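Local coordinates for Glyco_hydro_cc domain-containing protein (Trichoderma gamsii, PDB 6UBD) that binds oligosaccharides, probably of the beta-1,3-glucan type, as a subgroup VII member of glycoside hydrolase family 128, at residues H26-N31 and W167-I172; M102-P107 and S129-M134; L141-M146 and S153-F158; I172-S177 and A184-Y189. One frame throughout, in Å; residues are numbered along the deposited sequence.

Interaction 1 (H26-N31 and W167-I172)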
loop_
_atom_site.group_PDB
_atom_site.type_symbol
_atom_site.label_atom_id
_atom_site.label_comp_id
_atom_site.label_asym_id
_atom_site.label_seq_id
_atom_site.Cartn_x
_atom_site.Cartn_y
_atom_site.Cartn_z
ATOM N N HIS A 26 10.981 11.344 10.131
ATOM C CA HIS A 26 11.222 10.129 9.343
ATOM C C HIS A 26 11.389 10.513 7.874
ATOM O O HIS A 26 10.601 11.323 7.355
ATOM C CB HIS A 26 10.077 9.143 9.510
ATOM C CG HIS A 26 9.828 8.731 10.910
ATOM N ND1 HIS A 26 10.683 7.954 11.623
ATOM C CD2 HIS A 26 8.793 9.019 11.729
ATOM C CE1 HIS A 26 10.206 7.784 12.850
ATOM N NE2 HIS A 26 9.015 8.451 12.964
ATOM N N PRO A 27 12.337 9.931 7.163
ATOM C CA PRO A 27 12.404 10.127 5.731
ATOM C C PRO A 27 11.151 9.469 5.104
ATOM O O PRO A 27 10.684 8.428 5.556
ATOM C CB PRO A 27 13.691 9.427 5.286
ATOM C CG PRO A 27 13.844 8.308 6.277
ATOM C CD PRO A 27 13.368 8.937 7.573
ATOM N N LEU A 28 10.611 10.051 4.049
ATOM C CA LEU A 28 9.365 9.496 3.438
ATOM C C LEU A 28 9.685 8.360 2.468
ATOM O O LEU A 28 8.725 7.645 2.119
ATOM C CB LEU A 28 8.435 10.605 2.937
ATOM C CG LEU A 28 7.826 11.496 4.021
ATOM C CD1 LEU A 28 6.847 12.518 3.432
ATOM C CD2 LEU A 28 7.123 10.707 5.132
ATOM N N THR A 29 10.934 8.117 2.105
ATOM C CA THR A 29 11.371 6.806 1.571
ATOM C C THR A 29 11.933 5.980 2.720
ATOM O O THR A 29 12.883 6.449 3.374
ATOM C CB THR A 29 12.422 6.933 0.468
ATOM O OG1 THR A 29 11.780 7.498 -0.669
ATOM C CG2 THR A 29 13.060 5.617 0.060
ATOM N N PRO A 30 11.398 4.774 3.062
ATOM C CA PRO A 30 11.971 4.000 4.164
ATOM C C PRO A 30 13.406 3.579 3.842
ATOM O O PRO A 30 13.705 2.950 2.804
ATOM C CB PRO A 30 11.048 2.780 4.292
ATOM C CG PRO A 30 9.752 3.273 3.708
ATOM C CD PRO A 30 10.197 4.126 2.536
ATOM N N ASN A 31 14.297 3.827 4.808
ATOM C CA ASN A 31 15.710 3.387 4.827
ATOM C C ASN A 31 16.347 3.313 3.417
ATOM O O ASN A 31 16.914 2.257 3.048
ATOM C CB ASN A 31 15.793 2.021 5.512
ATOM C CG ASN A 31 17.222 1.639 5.819
ATOM O OD1 ASN A 31 18.068 2.518 6.033
ATOM N ND2 ASN A 31 17.469 0.349 5.873
ATOM N N TRP A 167 -2.242 14.042 6.722
ATOM C CA TRP A 167 -1.245 13.015 6.351
ATOM C C TRP A 167 0.027 13.650 5.782
ATOM O O TRP A 167 0.081 14.768 5.320
ATOM C CB TRP A 167 -1.825 11.987 5.391
ATOM C CG TRP A 167 -2.319 12.464 4.066
ATOM C CD1 TRP A 167 -1.595 12.502 2.911
ATOM C CD2 TRP A 167 -3.661 12.808 3.727
ATOM N NE1 TRP A 167 -2.403 12.886 1.879
ATOM C CE2 TRP A 167 -3.682 13.077 2.335
ATOM C CE3 TRP A 167 -4.842 12.962 4.485
ATOM C CZ2 TRP A 167 -4.863 13.453 1.698
ATOM C CZ3 TRP A 167 -5.990 13.298 3.819
ATOM C CH2 TRP A 167 -5.992 13.510 2.439
ATOM N N ASP A 168 1.120 12.871 5.871
ATOM C CA ASP A 168 2.451 13.229 5.298
ATOM C C ASP A 168 2.668 12.631 3.876
ATOM O O ASP A 168 3.316 13.313 3.047
ATOM C CB ASP A 168 3.506 12.721 6.254
ATOM C CG ASP A 168 3.454 13.294 7.658
ATOM O OD1 ASP A 168 3.585 14.544 7.731
ATOM O OD2 ASP A 168 3.106 12.553 8.614
ATOM N N PHE A 169 2.102 11.445 3.616
ATOM C CA PHE A 169 2.258 10.784 2.305
ATOM C C PHE A 169 0.869 10.273 1.910
ATOM O O PHE A 169 0.099 9.792 2.749
ATOM C CB PHE A 169 3.359 9.683 2.299
ATOM C CG PHE A 169 3.130 8.500 3.216
ATOM C CD1 PHE A 169 3.604 8.480 4.527
ATOM C CD2 PHE A 169 2.453 7.380 2.778
ATOM C CE1 PHE A 169 3.459 7.338 5.302
ATOM C CE2 PHE A 169 2.262 6.263 3.567
ATOM C CZ PHE A 169 2.803 6.239 4.819
ATOM N N THR A 170 0.575 10.369 0.603
ATOM C CA THR A 170 -0.710 9.971 0.040
ATOM C C THR A 170 -0.590 8.483 -0.363
ATOM O O THR A 170 0.308 8.133 -1.255
ATOM C CB THR A 170 -1.084 10.821 -1.178
ATOM O OG1 THR A 170 -1.138 12.208 -0.755
ATOM C CG2 THR A 170 -2.441 10.444 -1.712
ATOM N N SER A 171 -1.360 7.570 0.187
ATOM C CA SER A 171 -1.346 6.118 -0.166
ATOM C C SER A 171 -2.264 5.916 -1.344
ATOM O O SER A 171 -3.444 6.345 -1.316
ATOM C CB SER A 171 -1.891 5.302 1.018
ATOM O OG SER A 171 -1.184 5.534 2.207
ATOM N N ILE A 172 -1.767 5.229 -2.400
ATOM C CA ILE A 172 -2.533 4.915 -3.637
ATOM C C ILE A 172 -2.444 3.434 -3.996
ATOM O O ILE A 172 -1.438 2.771 -3.684
ATOM C CB ILE A 172 -2.154 5.889 -4.790
ATOM C CG1 ILE A 172 -0.788 5.579 -5.414
ATOM C CG2 ILE A 172 -2.259 7.341 -4.265
ATOM C CD1 ILE A 172 -0.496 6.461 -6.659
#

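Interaction 2 (M102-P107 and S129-M134)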
loop_
_atom_site.group_PDB
_atom_site.type_symbol
_atom_site.label_atom_id
_atom_site.label_comp_id
_atom_site.label_asym_id
_atom_site.label_seq_id
_atom_site.Cartn_x
_atom_site.Cartn_y
_atom_site.Cartn_z
ATOM N N MET A 102 -0.376 3.817 8.160
ATOM C CA MET A 102 -1.317 4.119 7.087
ATOM C C MET A 102 -2.776 4.064 7.592
ATOM O O MET A 102 -3.143 3.153 8.382
ATOM C CB MET A 102 -1.161 3.102 5.930
ATOM C CG MET A 102 0.241 3.027 5.296
ATOM S SD MET A 102 0.502 1.735 4.122
ATOM C CE MET A 102 0.436 0.258 5.133
ATOM N N GLY A 103 -3.630 4.899 6.980
ATOM C CA GLY A 103 -5.069 4.836 7.211
ATOM C C GLY A 103 -5.812 3.799 6.382
ATOM O O GLY A 103 -5.185 2.800 5.865
ATOM N N PHE A 104 -7.115 3.980 6.257
ATOM C CA PHE A 104 -8.060 2.901 5.908
ATOM C C PHE A 104 -7.763 2.306 4.504
ATOM O O PHE A 104 -7.425 3.054 3.578
ATOM C CB PHE A 104 -9.504 3.358 6.011
ATOM C CG PHE A 104 -9.735 4.271 7.192
ATOM C CD1 PHE A 104 -9.607 3.822 8.519
ATOM C CD2 PHE A 104 -9.979 5.624 7.001
ATOM C CE1 PHE A 104 -9.718 4.690 9.607
ATOM C CE2 PHE A 104 -10.055 6.488 8.090
ATOM C CZ PHE A 104 -9.921 6.030 9.365
ATOM N N ASN A 105 -8.067 0.998 4.426
ATOM C CA ASN A 105 -7.901 0.280 3.127
ATOM C C ASN A 105 -9.201 0.319 2.304
ATOM O O ASN A 105 -10.092 -0.471 2.613
ATOM C CB ASN A 105 -7.378 -1.125 3.426
ATOM C CG ASN A 105 -7.023 -1.905 2.162
ATOM O OD1 ASN A 105 -5.937 -1.615 1.626
ATOM N ND2 ASN A 105 -7.959 -2.680 1.626
ATOM N N GLU A 106 -9.254 1.187 1.297
ATOM C CA GLU A 106 -10.397 1.190 0.327
ATOM C C GLU A 106 -11.738 1.418 1.055
ATOM O O GLU A 106 -12.686 0.658 0.906
ATOM C CB GLU A 106 -10.385 -0.118 -0.490
ATOM C CG GLU A 106 -9.069 -0.266 -1.342
ATOM C CD GLU A 106 -9.080 -1.451 -2.286
ATOM O OE1 GLU A 106 -9.964 -2.333 -2.132
ATOM O OE2 GLU A 106 -8.142 -1.514 -3.153
ATOM N N PRO A 107 -11.893 2.558 1.779
ATOM C CA PRO A 107 -13.185 2.886 2.414
ATOM C C PRO A 107 -14.284 3.079 1.368
ATOM O O PRO A 107 -15.479 3.015 1.754
ATOM C CB PRO A 107 -12.836 4.137 3.221
ATOM C CG PRO A 107 -11.769 4.835 2.401
ATOM C CD PRO A 107 -10.912 3.662 1.922
ATOM N N SER A 129 -9.398 10.111 16.337
ATOM C CA SER A 129 -9.323 9.423 17.667
ATOM C C SER A 129 -8.066 8.552 17.769
ATOM O O SER A 129 -7.480 8.437 18.855
ATOM C CB SER A 129 -10.550 8.526 17.797
ATOM O OG SER A 129 -10.537 7.716 18.961
ATOM N N LEU A 130 -7.692 7.837 16.665
ATOM C CA LEU A 130 -6.651 6.772 16.678
ATOM C C LEU A 130 -5.393 7.069 15.839
ATOM O O LEU A 130 -4.305 6.632 16.278
ATOM C CB LEU A 130 -7.285 5.449 16.279
ATOM C CG LEU A 130 -8.376 4.893 17.173
ATOM C CD1 LEU A 130 -9.060 3.680 16.606
ATOM C CD2 LEU A 130 -7.821 4.552 18.534
ATOM N N ILE A 131 -5.524 7.751 14.701
ATOM C CA ILE A 131 -4.337 7.900 13.809
ATOM C C ILE A 131 -3.609 9.209 14.079
ATOM O O ILE A 131 -2.383 9.186 14.326
ATOM C CB ILE A 131 -4.779 7.779 12.325
ATOM C CG1 ILE A 131 -5.413 6.398 12.082
ATOM C CG2 ILE A 131 -3.571 8.082 11.406
ATOM C CD1 ILE A 131 -5.944 6.147 10.713
ATOM N N ALA A 132 -4.328 10.342 14.179
ATOM C CA ALA A 132 -3.643 11.624 14.436
ATOM C C ALA A 132 -2.803 11.619 15.727
ATOM O O ALA A 132 -1.696 12.149 15.671
ATOM C CB ALA A 132 -4.594 12.786 14.392
ATOM N N PRO A 133 -3.243 10.985 16.832
ATOM C CA PRO A 133 -2.378 11.014 18.008
ATOM C C PRO A 133 -1.050 10.278 17.816
ATOM O O PRO A 133 -0.039 10.605 18.444
ATOM C CB PRO A 133 -3.242 10.290 19.058
ATOM C CG PRO A 133 -4.646 10.611 18.607
ATOM C CD PRO A 133 -4.618 10.470 17.110
ATOM N N MET A 134 -1.028 9.236 16.989
ATOM C CA MET A 134 0.258 8.545 16.626
ATOM C C MET A 134 1.163 9.527 15.890
ATOM O O MET A 134 2.374 9.535 16.135
ATOM C CB MET A 134 0.016 7.315 15.757
ATOM C CG MET A 134 -0.721 6.238 16.487
ATOM S SD MET A 134 0.333 5.428 17.709
ATOM C CE MET A 134 -0.532 3.870 17.945
#

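Interaction 3 (L141-M146 and S153-F158)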
loop_
_atom_site.group_PDB
_atom_site.type_symbol
_atom_site.label_atom_id
_atom_site.label_comp_id
_atom_site.label_asym_id
_atom_site.label_seq_id
_atom_site.Cartn_x
_atom_site.Cartn_y
_atom_site.Cartn_z
ATOM N N LEU A 141 2.478 9.791 8.791
ATOM C CA LEU A 141 1.091 9.322 8.519
ATOM C C LEU A 141 0.801 9.158 7.019
ATOM O O LEU A 141 1.071 10.118 6.275
ATOM C CB LEU A 141 0.100 10.347 9.131
ATOM C CG LEU A 141 0.192 10.593 10.641
ATOM C CD1 LEU A 141 -0.977 11.470 11.091
ATOM C CD2 LEU A 141 0.153 9.292 11.425
ATOM N N GLY A 142 0.187 8.030 6.673
ATOM C CA GLY A 142 -0.242 7.808 5.296
ATOM C C GLY A 142 -1.746 7.993 5.193
ATOM O O GLY A 142 -2.514 7.467 6.006
ATOM N N SER A 143 -2.223 8.549 4.066
ATOM C CA SER A 143 -3.649 8.734 3.835
ATOM C C SER A 143 -4.361 7.394 3.771
ATOM O O SER A 143 -3.716 6.356 3.387
ATOM C CB SER A 143 -3.932 9.530 2.570
ATOM O OG SER A 143 -3.745 8.747 1.360
ATOM N N PRO A 144 -5.691 7.361 3.906
ATOM C CA PRO A 144 -6.452 6.234 3.367
ATOM C C PRO A 144 -6.207 6.064 1.840
ATOM O O PRO A 144 -5.939 7.027 1.147
ATOM C CB PRO A 144 -7.911 6.616 3.696
ATOM C CG PRO A 144 -7.792 7.619 4.840
ATOM C CD PRO A 144 -6.577 8.430 4.433
ATOM N N ALA A 145 -6.325 4.776 1.433
ATOM C CA ALA A 145 -6.064 4.355 0.007
ATOM C C ALA A 145 -7.367 4.057 -0.747
ATOM O O ALA A 145 -8.162 3.259 -0.233
ATOM C CB ALA A 145 -5.098 3.177 -0.059
ATOM N N MET A 146 -7.581 4.735 -1.864
ATOM C CA MET A 146 -8.878 4.627 -2.563
ATOM C C MET A 146 -8.927 3.491 -3.607
ATOM O O MET A 146 -8.066 3.370 -4.526
ATOM C CB MET A 146 -9.144 5.934 -3.327
ATOM C CG MET A 146 -9.243 7.158 -2.397
ATOM S SD MET A 146 -10.507 7.044 -1.083
ATOM C CE MET A 146 -9.444 6.750 0.347
ATOM N N SER A 153 -13.699 10.173 -5.313
ATOM C CA SER A 153 -14.302 11.356 -4.639
ATOM C C SER A 153 -14.197 11.244 -3.116
ATOM O O SER A 153 -14.401 12.292 -2.449
ATOM C CB SER A 153 -15.688 11.614 -5.119
ATOM O OG SER A 153 -16.538 10.509 -4.767
ATOM N N TRP A 154 -13.992 10.099 -2.502
ATOM C CA TRP A 154 -14.012 9.979 -1.020
ATOM C C TRP A 154 -12.860 10.791 -0.403
ATOM O O TRP A 154 -13.102 11.471 0.620
ATOM C CB TRP A 154 -13.975 8.439 -0.691
ATOM C CG TRP A 154 -14.177 8.055 0.747
ATOM C CD1 TRP A 154 -15.292 7.418 1.224
ATOM C CD2 TRP A 154 -13.270 8.165 1.870
ATOM N NE1 TRP A 154 -15.158 7.141 2.567
ATOM C CE2 TRP A 154 -13.941 7.589 2.976
ATOM C CE3 TRP A 154 -11.968 8.656 2.091
ATOM C CZ2 TRP A 154 -13.398 7.565 4.262
ATOM C CZ3 TRP A 154 -11.411 8.636 3.355
ATOM C CH2 TRP A 154 -12.128 8.072 4.428
ATOM N N LEU A 155 -11.615 10.608 -0.905
ATOM C CA LEU A 155 -10.459 11.264 -0.281
ATOM C C LEU A 155 -10.601 12.781 -0.504
ATOM O O LEU A 155 -10.167 13.539 0.368
ATOM C CB LEU A 155 -9.165 10.701 -0.880
ATOM C CG LEU A 155 -7.899 11.100 -0.102
ATOM C CD1 LEU A 155 -7.908 10.539 1.328
ATOM C CD2 LEU A 155 -6.658 10.635 -0.818
ATOM N N LYS A 156 -11.184 13.206 -1.579
ATOM C CA LYS A 156 -11.329 14.667 -1.823
ATOM C C LYS A 156 -12.218 15.305 -0.753
ATOM O O LYS A 156 -11.873 16.402 -0.234
ATOM C CB LYS A 156 -11.861 14.886 -3.255
ATOM C CG LYS A 156 -11.919 16.348 -3.619
ATOM C CD LYS A 156 -12.140 16.579 -5.057
ATOM C CE LYS A 156 -10.905 16.165 -5.811
ATOM N NZ LYS A 156 -11.082 16.324 -7.276
ATOM N N GLN A 157 -13.280 14.586 -0.389
ATOM C CA GLN A 157 -14.210 15.049 0.656
ATOM C C GLN A 157 -13.520 14.930 2.029
ATOM O O GLN A 157 -13.606 15.896 2.851
ATOM C CB GLN A 157 -15.495 14.247 0.512
ATOM C CG GLN A 157 -16.582 14.728 1.491
ATOM C CD GLN A 157 -17.107 16.106 1.128
ATOM O OE1 GLN A 157 -17.175 16.483 -0.044
ATOM N NE2 GLN A 157 -17.526 16.872 2.116
ATOM N N PHE A 158 -12.823 13.823 2.309
ATOM C CA PHE A 158 -12.142 13.611 3.612
ATOM C C PHE A 158 -11.136 14.739 3.821
ATOM O O PHE A 158 -11.003 15.261 4.936
ATOM C CB PHE A 158 -11.459 12.224 3.537
ATOM C CG PHE A 158 -10.679 11.817 4.765
ATOM C CD1 PHE A 158 -11.303 11.355 5.907
ATOM C CD2 PHE A 158 -9.297 11.849 4.771
ATOM C CE1 PHE A 158 -10.578 10.944 7.009
ATOM C CE2 PHE A 158 -8.556 11.415 5.864
ATOM C CZ PHE A 158 -9.206 10.986 7.016
#

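Interaction 4 (I172-S177 and A184-Y189)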
loop_
_atom_site.group_PDB
_atom_site.type_symbol
_atom_site.label_atom_id
_atom_site.label_comp_id
_atom_site.label_asym_id
_atom_site.label_seq_id
_atom_site.Cartn_x
_atom_site.Cartn_y
_atom_site.Cartn_z
ATOM N N ILE A 172 -1.767 5.229 -2.400
ATOM C CA ILE A 172 -2.533 4.915 -3.637
ATOM C C ILE A 172 -2.444 3.434 -3.996
ATOM O O ILE A 172 -1.438 2.771 -3.684
ATOM C CB ILE A 172 -2.154 5.889 -4.790
ATOM C CG1 ILE A 172 -0.788 5.579 -5.414
ATOM C CG2 ILE A 172 -2.259 7.341 -4.265
ATOM C CD1 ILE A 172 -0.496 6.461 -6.659
ATOM N N HIS A 173 -3.499 2.960 -4.620
ATOM C CA HIS A 173 -3.562 1.589 -5.174
ATOM C C HIS A 173 -3.582 1.720 -6.705
ATOM O O HIS A 173 -4.419 2.443 -7.236
ATOM C CB HIS A 173 -4.838 0.872 -4.692
ATOM C CG HIS A 173 -4.741 0.416 -3.263
ATOM N ND1 HIS A 173 -5.741 -0.368 -2.671
ATOM C CD2 HIS A 173 -3.741 0.557 -2.359
ATOM C CE1 HIS A 173 -5.330 -0.650 -1.425
ATOM N NE2 HIS A 173 -4.124 -0.118 -1.208
ATOM N N ILE A 174 -2.668 1.019 -7.411
ATOM C CA ILE A 174 -2.622 1.062 -8.912
ATOM C C ILE A 174 -2.934 -0.333 -9.495
ATOM O O ILE A 174 -2.126 -1.281 -9.314
ATOM C CB ILE A 174 -1.259 1.603 -9.342
ATOM C CG1 ILE A 174 -1.024 3.036 -8.856
ATOM C CG2 ILE A 174 -1.198 1.543 -10.893
ATOM C CD1 ILE A 174 0.265 3.715 -9.307
ATOM N N PHE A 175 -4.106 -0.435 -10.064
ATOM C CA PHE A 175 -4.611 -1.666 -10.726
ATOM C C PHE A 175 -4.938 -1.221 -12.138
ATOM O O PHE A 175 -6.014 -0.713 -12.424
ATOM C CB PHE A 175 -5.797 -2.263 -9.987
ATOM C CG PHE A 175 -5.503 -2.638 -8.561
ATOM C CD1 PHE A 175 -4.541 -3.587 -8.261
ATOM C CD2 PHE A 175 -6.249 -2.095 -7.530
ATOM C CE1 PHE A 175 -4.306 -3.952 -6.963
ATOM C CE2 PHE A 175 -5.976 -2.431 -6.207
ATOM C CZ PHE A 175 -4.970 -3.350 -5.913
ATOM N N LYS A 176 -3.975 -1.426 -13.074
ATOM C CA LYS A 176 -4.029 -0.919 -14.474
ATOM C C LYS A 176 -3.293 -1.916 -15.385
ATOM O O LYS A 176 -2.506 -2.742 -14.880
ATOM C CB LYS A 176 -3.367 0.465 -14.618
ATOM C CG LYS A 176 -4.019 1.599 -13.816
ATOM C CD LYS A 176 -5.411 1.991 -14.392
ATOM C CE LYS A 176 -6.119 3.076 -13.608
ATOM N NZ LYS A 176 -7.435 3.373 -14.207
ATOM N N SER A 177 -3.554 -1.849 -16.682
ATOM C CA SER A 177 -3.042 -2.859 -17.647
ATOM C C SER A 177 -1.881 -2.290 -18.433
ATOM O O SER A 177 -1.314 -3.082 -19.219
ATOM C CB SER A 177 -4.110 -3.403 -18.522
ATOM O OG SER A 177 -4.678 -2.369 -19.283
ATOM N N ALA A 184 -1.357 8.018 -15.168
ATOM C CA ALA A 184 -2.550 8.858 -14.942
ATOM C C ALA A 184 -2.921 8.838 -13.450
ATOM O O ALA A 184 -3.380 9.872 -12.854
ATOM C CB ALA A 184 -3.695 8.356 -15.769
ATOM N N ASP A 185 -2.741 7.720 -12.760
ATOM C CA ASP A 185 -2.969 7.657 -11.301
ATOM C C ASP A 185 -1.949 8.533 -10.587
ATOM O O ASP A 185 -2.333 9.329 -9.652
ATOM C CB ASP A 185 -2.838 6.227 -10.776
ATOM C CG ASP A 185 -4.047 5.311 -10.971
ATOM O OD1 ASP A 185 -5.154 5.806 -11.358
ATOM O OD2 ASP A 185 -3.902 4.050 -10.676
ATOM N N ILE A 186 -0.675 8.414 -10.925
ATOM C CA ILE A 186 0.362 9.254 -10.257
ATOM C C ILE A 186 0.039 10.745 -10.447
ATOM O O ILE A 186 0.100 11.542 -9.467
ATOM C CB ILE A 186 1.749 8.895 -10.829
ATOM C CG1 ILE A 186 2.212 7.501 -10.355
ATOM C CG2 ILE A 186 2.795 9.929 -10.471
ATOM C CD1 ILE A 186 3.387 6.935 -11.108
ATOM N N ASP A 187 -0.231 11.148 -11.660
ATOM C CA ASP A 187 -0.472 12.577 -11.957
ATOM C C ASP A 187 -1.702 13.101 -11.209
ATOM O O ASP A 187 -1.662 14.226 -10.645
ATOM C CB ASP A 187 -0.593 12.837 -13.456
ATOM C CG ASP A 187 0.639 12.598 -14.300
ATOM O OD1 ASP A 187 1.712 12.659 -13.774
ATOM O OD2 ASP A 187 0.501 12.421 -15.552
ATOM N N TYR A 188 -2.777 12.315 -11.185
ATOM C CA TYR A 188 -3.985 12.732 -10.447
ATOM C C TYR A 188 -3.652 12.990 -8.965
ATOM O O TYR A 188 -4.029 14.048 -8.414
ATOM C CB TYR A 188 -5.112 11.701 -10.551
ATOM C CG TYR A 188 -6.316 12.078 -9.726
ATOM C CD1 TYR A 188 -7.238 13.057 -10.125
ATOM C CD2 TYR A 188 -6.472 11.561 -8.435
ATOM C CE1 TYR A 188 -8.267 13.471 -9.305
ATOM C CE2 TYR A 188 -7.491 12.011 -7.612
ATOM C CZ TYR A 188 -8.441 12.911 -8.075
ATOM O OH TYR A 188 -9.425 13.403 -7.252
ATOM N N TYR A 189 -2.953 12.057 -8.305
ATOM C CA TYR A 189 -2.757 12.160 -6.853
ATOM C C TYR A 189 -1.682 13.206 -6.535
ATOM O O TYR A 189 -1.843 13.903 -5.495
ATOM C CB TYR A 189 -2.518 10.791 -6.197
ATOM C CG TYR A 189 -3.776 9.983 -5.979
ATOM C CD1 TYR A 189 -4.615 10.296 -4.915
ATOM C CD2 TYR A 189 -4.160 8.975 -6.878
ATOM C CE1 TYR A 189 -5.790 9.582 -4.726
ATOM C CE2 TYR A 189 -5.335 8.271 -6.722
ATOM C CZ TYR A 189 -6.160 8.588 -5.618
ATOM O OH TYR A 189 -7.298 7.863 -5.371
HETATM O O HOH W 1 -5.740 4.824 -5.079
#

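Interaction 1 (H26-N31 and W167-I172)
The backbones of 26-31 and 167-172 approach through L28 and F169, whose CA atoms lie 7.3 Å apart, and the gap between them is spanned by the L28 side chain. The contact lies at the N-terminal end of the strands of a (beta/alpha)-barrel of the glycosidase type: 26-31 belongs to the loop that leads into strand 35-38, while D168 and F169 immediately precede strand 170-176. L28 supplies the whole contact from its own segment. Its CG stands anti to the carbonyl carbon, beside the backbone N (chi1 -66°), and this sends the two methyls toward the turn at D168. CD1 touches the main chain, 3.6 Å from D168 O, whereas CD2 meets the F169 ring at a slant, 4.2 Å from F169 CD1. CD2 also comes within 4.3 Å of D168 CB, so the leucine fork straddles backbone and side chains alike. The L28 side of the contact is further placed by L28 O, which accepts a hydrogen bond from W198 NE1; the W198 ring is also stacked with F169. The carboxylate of D168 is engaged elsewhere, OD2 accepting from L141 N. On the far side of the turn the W167 indole has F169 N at its edge, in the ring plane. Its NE1 donates to T170 OG1 over 3.0 Å, the N-H...O angle being 148° and the hydroxyl oxygen 16° out of the indole plane.

Interaction 2 (M102-P107 and S129-M134)
I131 CD1 meets the main chain at G103, 3.8 Å from G103 CA, and its second neighbour across the contact is F104 CE1 at 4.2 Å. The methyl approaches the phenyl ring at a slant. Two torsions account for this reach: CG1 of I131 lies beside the backbone N, anti to the carbonyl carbon (chi1 -60°), and CD1 is then fully extended from it (chi2 177°), so CD1 extends toward G103 and F104. G103 has no side chain, and the methyl rests against its CA. Helix 120-136 here links strands 100-102 and 140-142, which are parallel neighbours in the sheet, and so forms a beta-alpha-beta crossover of the (beta/alpha)-barrel, with I131 among the residues on its inward face. The helix is not regular at this point. It takes a wider pi-type turn at 129-131, P133 can offer no N-H, and M134 N makes a weak bond of 3.0 Å to I131 O. On the other side, G103 and F104 are tied by backbone hydrogen bonds to G142 and A145. Further along the same loop the E106 carboxylate is held at both oxygens: OE1 is hydrogen-bonded to S115 OG and OE2 to H173 ND1, while N105 packs on W56 and W75.

Interaction 3 (L141-M146 and S153-F158)
W154 receives M146 CE and P144 CG, and F158 receives P144 CD, all at a slant, neither squarely over a face nor at an edge. M146 CE lies 3.6 Å from W154 CE3, P144 CG lies 4.0 Å from W154 CZ3, and P144 CD lies 3.9 Å from F158 CE2; the proline ring thus touches both aromatic rings along its CG-CD side. In the (beta/alpha)-barrel this is the join between the loop following strand 140-142 and the short helix 154-159. M146 makes a Met-aromatic contact, its SD 4.9 Å from the centroid of the six-membered ring of W154 and 57° off the ring normal. Bends at chi2 (-57°) and chi3 (105°) fold the thioether back across the first turn of the helix and set CE at the indole, while M146 CG packs on L155 CB at 3.9 Å. Replacing M146 by an alanine removes CE, SD and CG, and would probably leave W154 CE3 and L155 CB facing a gap in which the indole could shift. The indole has a second hold, since W154 NE1 donates to I118 O. L155 CD1 packs against P144 CD, and its CD2 lies near S143 OG. That hydroxyl accepts from S171 N and donates to P144 O over 2.8 Å, approaching from above the carbonyl plane.

Interaction 4 (I172-S177 and A184-Y189)
Strand 172-176 and helix 184-189 run nearly antiparallel, at 153°, with their axes 9.6 Å apart at closest approach; the nearest CA pairs are I174 with D185, whose CA atoms are 7.0 Å apart, and I172 with Y189. They are the first two elements of the beta-alpha-beta unit formed by strand 170-176, helix 179-193 and strand 197-206. The closest side-chain packing is a CH-pi contact. I172 CG2 lies 3.7 Å from the centroid of the Y189 ring, 19° off its normal, while Y188 CD2 occupies the opposite face. I172 holds CG1 between its backbone N and carbonyl carbon (chi1 75°), leaving CG2 as the branch directed at the ring. D185 puts a carboxylate among hydrocarbon: OD2 is 3.6 Å from I174 CG1, and OD1 is 3.7 Å from K176 CE. The K176 ammonium, 4.4 Å from D185 OD1, is too far for a salt bridge and instead pairs with D207. An alanine at D185 would remove the acceptor weakly bonded to K150 N, and would probably open a gap beside I174 and K176 and lessen the negative charge near the lysine. Beside the I172-Y189 contact, a water accepts from H173 N over 3.0 Å and is weakly bonded to Y189 OH at 3.4 Å.

In the fold
Along the chain, interactions 2 and 3 both lie inside the long loop closed by interaction 1, and interaction 4 follows. Interactions 1 and 4 share I172 and strand 170-176, their centres about 17 Å apart. Interactions 2 and 3 are the nearest pair, with centres about 10 Å apart, and are joined by backbone bonds between F104, E106 and A145; interactions 2 and 4 are the farthest, about 21 Å, yet meet through E106 and H173. Interaction 1 sits at the N-terminal end of the barrel strands, whereas the 102-107, 141-146 and 172-177 segments run on to the opposite end, where glycosidases of this fold generally bind sugar, consistent with oligosaccharide binding here.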